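Local coordinates for protein D-alanyl transferase DltD (PDB 6PFX) that probably takes part in the D-alanylation of lipoteichoic acid in the Gram-positive cell wall, as a membrane-associated member of the DltD family, at residues P9-I12 / R13-S16; L34-K37 / Q38-P41. One frame throughout, in Å; residues are numbered along the deposited sequence.

Interaction 1: P9-I12 / R13-S16; sequences PETI and RRAS
Glu10 and Arg13 form an i to i+3 salt bridge on helix 9-18, near the modelled N terminus; the centre of the contact lies about 20 Å from the centre of the chain. The bridge is a loose one: Glu10 OE2 lies 3.3 Å from Arg13 NH1, and both bonds from NH1 to the carboxylate are weak. The carboxylate comes to the edge of the guanidinium, yet the two planes are turned 46° apart, and a single nitrogen is shared between both oxygens instead of two nitrogens pairing with them. With CG anti to the backbone N (chi1 -175°), the glutamate chain then bends at chi2 and brings its carboxylate round to the extended arginine. Arg13 NH2 also has long, weak ion pairs with Glu61 OE1 and Asp207 OD1, so its positive charge probably has more than one acidic neighbour.

Helix 9-18 lies beside the five-stranded parallel sheet of this SGNH-hydrolase-clan fold, where Ile12, Arg13 and Ser16 touch Tyr39 of strand 39-43. Beneath the side chains runs the i to i+4 ladder of an alpha helix, from Arg13 N to Pro9 O at 3.0 Å through to Ser16 N to Ile12 O at 2.8 Å. Arg14 lays its aliphatic part over the same turn, CD 3.3 Å from Glu10 O. Ser16 OG, standing between the backbone N and the carbonyl carbon (chi1 72°), bonds back to Arg13 O at 2.7 Å. On the buried face Ile12 and Ala15 pack against helix 28-35, whereas Ser16 bonds through its backbone to Leu71 at the end of an outermost strand, 68-71.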
ATOM      1  N   PRO A   9      -4.790 -19.412 -16.301  1.00 31.04           N
ATOM      2  CA  PRO A   9      -4.413 -18.009 -16.577  1.00 30.55           C
ATOM      3  C   PRO A   9      -5.546 -17.012 -16.391  1.00 30.34           C
ATOM      4  O   PRO A   9      -5.309 -15.899 -15.903  1.00 22.05           O
ATOM      5  CB  PRO A   9      -3.905 -18.048 -18.030  1.00 31.26           C
ATOM      6  CG  PRO A   9      -3.460 -19.466 -18.240  1.00 27.22           C
ATOM      7  CD  PRO A   9      -4.392 -20.316 -17.401  1.00 32.20           C
ATOM      8  N   GLU A  10      -6.775 -17.372 -16.763  1.00 27.84           N
ATOM      9  CA  GLU A  10      -7.893 -16.453 -16.569  1.00 30.25           C
ATOM     10  C   GLU A  10      -8.216 -16.278 -15.093  1.00 28.20           C
ATOM     11  O   GLU A  10      -8.661 -15.201 -14.679  1.00 27.93           O
ATOM     12  CB  GLU A  10      -9.117 -16.941 -17.343  1.00 35.47           C
ATOM     13  CG  GLU A  10     -10.306 -15.992 -17.296  1.00 45.39           C
ATOM     14  CD  GLU A  10     -10.018 -14.628 -17.916  1.00 54.55           C
ATOM     15  OE1 GLU A  10      -8.941 -14.449 -18.527  1.00 54.86           O
ATOM     16  OE2 GLU A  10     -10.877 -13.729 -17.790  1.00 59.35           O
ATOM     17  N   THR A  11      -8.004 -17.313 -14.280  1.00 27.08           N
ATOM     18  CA  THR A  11      -8.214 -17.152 -12.849  1.00 27.61           C
ATOM     19  C   THR A  11      -7.202 -16.178 -12.266  1.00 23.04           C
ATOM     20  O   THR A  11      -7.544 -15.349 -11.415  1.00 24.26           O
ATOM     21  CB  THR A  11      -8.109 -18.500 -12.140  1.00 29.82           C
ATOM     22  OG1 THR A  11      -9.009 -19.430 -12.750  1.00 40.65           O
ATOM     23  CG2 THR A  11      -8.466 -18.352 -10.666  1.00 30.52           C
ATOM     24  N   ILE A  12      -5.944 -16.276 -12.693  1.00 23.26           N
ATOM     25  CA  ILE A  12      -4.931 -15.367 -12.172  1.00 19.69           C
ATOM     26  C   ILE A  12      -5.246 -13.936 -12.589  1.00 19.50           C
ATOM     27  O   ILE A  12      -5.145 -13.002 -11.784  1.00 16.92           O
ATOM     28  CB  ILE A  12      -3.527 -15.808 -12.620  1.00 22.32           C
ATOM     29  CG1 ILE A  12      -3.234 -17.239 -12.147  1.00 22.34           C
ATOM     30  CG2 ILE A  12      -2.490 -14.830 -12.086  1.00 20.84           C
ATOM     31  CD1 ILE A  12      -3.284 -17.417 -10.643  1.00 24.32           C
ATOM     32  N   ARG A  13      -5.636 -13.744 -13.853  1.00 21.40           N
ATOM     33  CA  ARG A  13      -5.987 -12.410 -14.333  1.00 22.00           C
ATOM     34  C   ARG A  13      -7.133 -11.828 -13.520  1.00 22.46           C
ATOM     35  O   ARG A  13      -7.083 -10.667 -13.095  1.00 19.26           O
ATOM     36  CB  ARG A  13      -6.355 -12.495 -15.815  1.00 22.76           C
ATOM     37  CG  ARG A  13      -6.712 -11.181 -16.467  1.00 30.78           C
ATOM     38  CD  ARG A  13      -6.746 -11.341 -17.988  1.00 37.64           C
ATOM     39  NE  ARG A  13      -7.281 -10.159 -18.660  1.00 48.57           N
ATOM     40  CZ  ARG A  13      -8.505 -10.068 -19.181  1.00 50.64           C
ATOM     41  NH1 ARG A  13      -9.347 -11.092 -19.125  1.00 54.95           N
ATOM     42  NH2 ARG A  13      -8.884  -8.941 -19.769  1.00 50.77           N
ATOM     43  N   ARG A  14      -8.177 -12.623 -13.284  1.00 20.86           N
ATOM     44  CA  ARG A  14      -9.264 -12.168 -12.426  1.00 16.78           C
ATOM     45  C   ARG A  14      -8.744 -11.811 -11.038  1.00 20.30           C
ATOM     46  O   ARG A  14      -9.095 -10.762 -10.480  1.00 17.46           O
ATOM     47  CB  ARG A  14     -10.346 -13.246 -12.343  1.00 22.05           C
ATOM     48  CG  ARG A  14     -11.163 -13.409 -13.619  1.00 36.01           C
ATOM     49  CD  ARG A  14     -11.816 -14.788 -13.691  1.00 38.51           C
ATOM     50  NE  ARG A  14     -12.629 -15.079 -12.513  1.00 39.29           N
ATOM     51  CZ  ARG A  14     -12.877 -16.304 -12.054  1.00 37.06           C
ATOM     52  NH1 ARG A  14     -12.369 -17.368 -12.664  1.00 39.93           N
ATOM     53  NH2 ARG A  14     -13.630 -16.463 -10.974  1.00 42.06           N
ATOM     54  N   ALA A  15      -7.895 -12.671 -10.468  1.00 17.92           N
ATOM     55  CA  ALA A  15      -7.357 -12.425  -9.137  1.00 17.55           C
ATOM     56  C   ALA A  15      -6.559 -11.128  -9.079  1.00 14.32           C
ATOM     57  O   ALA A  15      -6.575 -10.428  -8.055  1.00 15.56           O
ATOM     58  CB  ALA A  15      -6.459 -13.592  -8.714  1.00 17.86           C
ATOM     59  N   SER A  16      -5.840 -10.802 -10.165  1.00 15.92           N
ATOM     60  CA  SER A  16      -4.921  -9.669 -10.170  1.00 15.63           C
ATOM     61  C   SER A  16      -5.630  -8.342  -9.930  1.00 18.47           C
ATOM     62  O   SER A  16      -4.976  -7.370  -9.545  1.00 17.82           O
ATOM     63  CB  SER A  16      -4.132  -9.600 -11.489  1.00 17.18           C
ATOM     64  OG  SER A  16      -4.937  -9.191 -12.582  1.00 19.26           O
TER

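Interaction 2: L34-K37 / Q38-P41; sequences LSEK and QYIP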
ATOM      1  N   LEU A  34       3.068 -13.437  -8.910  1.00 13.92           N
ATOM      2  CA  LEU A  34       4.276 -12.632  -8.762  1.00 16.01           C
ATOM      3  C   LEU A  34       5.481 -13.300  -9.413  1.00 16.94           C
ATOM      4  O   LEU A  34       6.397 -12.605  -9.871  1.00 15.26           O
ATOM      5  CB  LEU A  34       4.533 -12.344  -7.281  1.00 18.58           C
ATOM      6  CG  LEU A  34       3.522 -11.380  -6.657  1.00 17.68           C
ATOM      7  CD1 LEU A  34       3.649 -11.323  -5.145  1.00 21.13           C
ATOM      8  CD2 LEU A  34       3.676  -9.981  -7.248  1.00 22.49           C
ATOM      9  N   SER A  35       5.485 -14.637  -9.506  1.00 16.59           N
ATOM     10  CA  SER A  35       6.581 -15.324 -10.182  1.00 14.34           C
ATOM     11  C   SER A  35       6.614 -15.059 -11.681  1.00 18.13           C
ATOM     12  O   SER A  35       7.654 -15.293 -12.307  1.00 21.54           O
ATOM     13  CB  SER A  35       6.547 -16.836  -9.915  1.00 20.01           C
ATOM     14  OG  SER A  35       5.656 -17.540 -10.772  1.00 20.61           O
ATOM     15  N   GLU A  36       5.516 -14.576 -12.265  1.00 16.03           N
ATOM     16  CA  GLU A  36       5.472 -14.275 -13.687  1.00 16.24           C
ATOM     17  C   GLU A  36       5.977 -12.862 -13.941  1.00 17.82           C
ATOM     18  O   GLU A  36       5.666 -11.928 -13.191  1.00 15.20           O
ATOM     19  CB  GLU A  36       4.051 -14.400 -14.236  1.00 17.73           C
ATOM     20  CG  GLU A  36       3.406 -15.752 -14.014  1.00 20.20           C
ATOM     21  CD  GLU A  36       2.017 -15.853 -14.627  1.00 30.46           C
ATOM     22  OE1 GLU A  36       1.652 -15.000 -15.468  1.00 33.74           O
ATOM     23  OE2 GLU A  36       1.284 -16.797 -14.269  1.00 40.39           O
ATOM     24  N   LYS A  37       6.748 -12.716 -15.020  1.00 18.15           N
ATOM     25  CA  LYS A  37       7.346 -11.432 -15.360  1.00 19.28           C
ATOM     26  C   LYS A  37       6.290 -10.360 -15.558  1.00 19.33           C
ATOM     27  O   LYS A  37       6.524  -9.189 -15.235  1.00 21.73           O
ATOM     28  CB  LYS A  37       8.146 -11.579 -16.654  1.00 25.51           C
ATOM     29  CG  LYS A  37       8.924 -10.355 -17.093  1.00 31.24           C
ATOM     30  CD  LYS A  37       9.529 -10.600 -18.480  1.00 42.08           C
ATOM     31  CE  LYS A  37      10.385  -9.435 -18.966  1.00 56.64           C
ATOM     32  NZ  LYS A  37      11.806  -9.550 -18.530  1.00 57.19           N
ATOM     33  N   GLN A  38       5.113 -10.747 -16.057  1.00 17.90           N
ATOM     34  CA  GLN A  38       4.137  -9.754 -16.490  1.00 16.91           C
ATOM     35  C   GLN A  38       3.449  -9.072 -15.316  1.00 16.44           C
ATOM     36  O   GLN A  38       2.967  -7.947 -15.464  1.00 16.29           O
ATOM     37  CB  GLN A  38       3.085 -10.386 -17.397  1.00 16.48           C
ATOM     38  CG  GLN A  38       2.211 -11.412 -16.702  1.00 23.22           C
ATOM     39  CD  GLN A  38       1.084 -11.925 -17.580  1.00 30.21           C
ATOM     40  OE1 GLN A  38       0.541 -11.194 -18.408  1.00 35.20           O
ATOM     41  NE2 GLN A  38       0.718 -13.188 -17.391  1.00 30.82           N
ATOM     42  N   TYR A  39       3.361  -9.733 -14.163  1.00 14.33           N
ATOM     43  CA  TYR A  39       2.608  -9.195 -13.034  1.00 12.98           C
ATOM     44  C   TYR A  39       3.502  -8.346 -12.141  1.00 13.33           C
ATOM     45  O   TYR A  39       4.487  -8.839 -11.577  1.00 14.51           O
ATOM     46  CB  TYR A  39       1.929 -10.307 -12.234  1.00 13.95           C
ATOM     47  CG  TYR A  39       0.716 -10.821 -12.942  1.00 14.74           C
ATOM     48  CD1 TYR A  39      -0.422 -10.038 -13.056  1.00 15.94           C
ATOM     49  CD2 TYR A  39       0.709 -12.078 -13.515  1.00 15.93           C
ATOM     50  CE1 TYR A  39      -1.527 -10.491 -13.724  1.00 18.38           C
ATOM     51  CE2 TYR A  39      -0.392 -12.543 -14.176  1.00 19.20           C
ATOM     52  CZ  TYR A  39      -1.509 -11.746 -14.286  1.00 20.03           C
ATOM     53  OH  TYR A  39      -2.618 -12.202 -14.954  1.00 21.83           O
ATOM     54  N   ILE A  40       3.141  -7.075 -12.005  1.00 13.85           N
ATOM     55  CA  ILE A  40       3.874  -6.108 -11.198  1.00 10.57           C
ATOM     56  C   ILE A  40       3.025  -5.794  -9.964  1.00 11.46           C
ATOM     57  O   ILE A  40       1.885  -5.331 -10.107  1.00 11.77           O
ATOM     58  CB  ILE A  40       4.191  -4.828 -11.997  1.00 13.13           C
ATOM     59  CG1 ILE A  40       5.116  -5.130 -13.189  1.00 16.99           C
ATOM     60  CG2 ILE A  40       4.748  -3.736 -11.060  1.00 14.30           C
ATOM     61  CD1 ILE A  40       6.464  -5.795 -12.835  1.00 14.75           C
ATOM     62  N   PRO A  41       3.525  -6.031  -8.750  1.00 12.84           N
ATOM     63  CA  PRO A  41       2.683  -5.764  -7.572  1.00 11.42           C
ATOM     64  C   PRO A  41       2.499  -4.267  -7.358  1.00 11.76           C
ATOM     65  O   PRO A  41       3.450  -3.488  -7.469  1.00 12.36           O
ATOM     66  CB  PRO A  41       3.455  -6.422  -6.420  1.00 10.85           C
ATOM     67  CG  PRO A  41       4.891  -6.366  -6.868  1.00 13.05           C
ATOM     68  CD  PRO A  41       4.846  -6.583  -8.372  1.00 11.89           C
TER
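Glu36 OE1 accepts the shortest polar bond of this turn, 2.8 Å from Gln38 NE2 and nearly straight at 166°. The amide nitrogen meets the oxygen nearly along its C-O axis, and the oxygen lies in the amide plane of Gln38. Glu36 and Gln38 run side by side and point the same way, their flat ends close to coplanar. Gln38 reaches this place because its CG sits between the backbone N and the carbonyl carbon (chi1 65°), from where the chain extends alongside the glutamate.

The same OE1 also lies at the edge of the Tyr39 ring, 3.4 Å from CE2, where the ring's C-H edge offers it a slightly positive partner. Below the side chains, Glu36 to Tyr39 make a type I beta turn that takes the chain from helix 28-35 into strand 39-43, an inner strand of the parallel sheet. Its closing bond, Tyr39 N to Glu36 O, is weak at 3.3 Å. Across the ends of the turn, Leu34 CD2 rests against the ring of Pro41, 3.7 Å from CB, an apolar contact between the helix end and the strand.

Gln38 OE1 is bonded weakly to Arg68 on strand 68-71, so the amide donates to Glu36 and accepts from the arginine; this helps to set the rotation of the amide, and the donation from NE2 would probably favour the charged form of Glu36.

Read from the N terminus, interaction 1 comes first, inside helix 9-18, and interaction 2 follows in series at the junction of helix 28-35 with strand 39-43; neither nests in nor crosses the other. Interaction 1 stays within consecutive helical turns, whereas interaction 2 closes a tight turn. Their centres are about 12 Å apart, and Tyr39 joins them: its OH lies 3.4 Å from Arg13 CA, while Ile12 and Ser16 also pack against its ring atoms. The N-terminal helix is thus set against the start of a strand in the parallel sheet; Ile12 and Ala15 also touch helix 28-35, whose end carries interaction 2, and both contacts border strand 68-71.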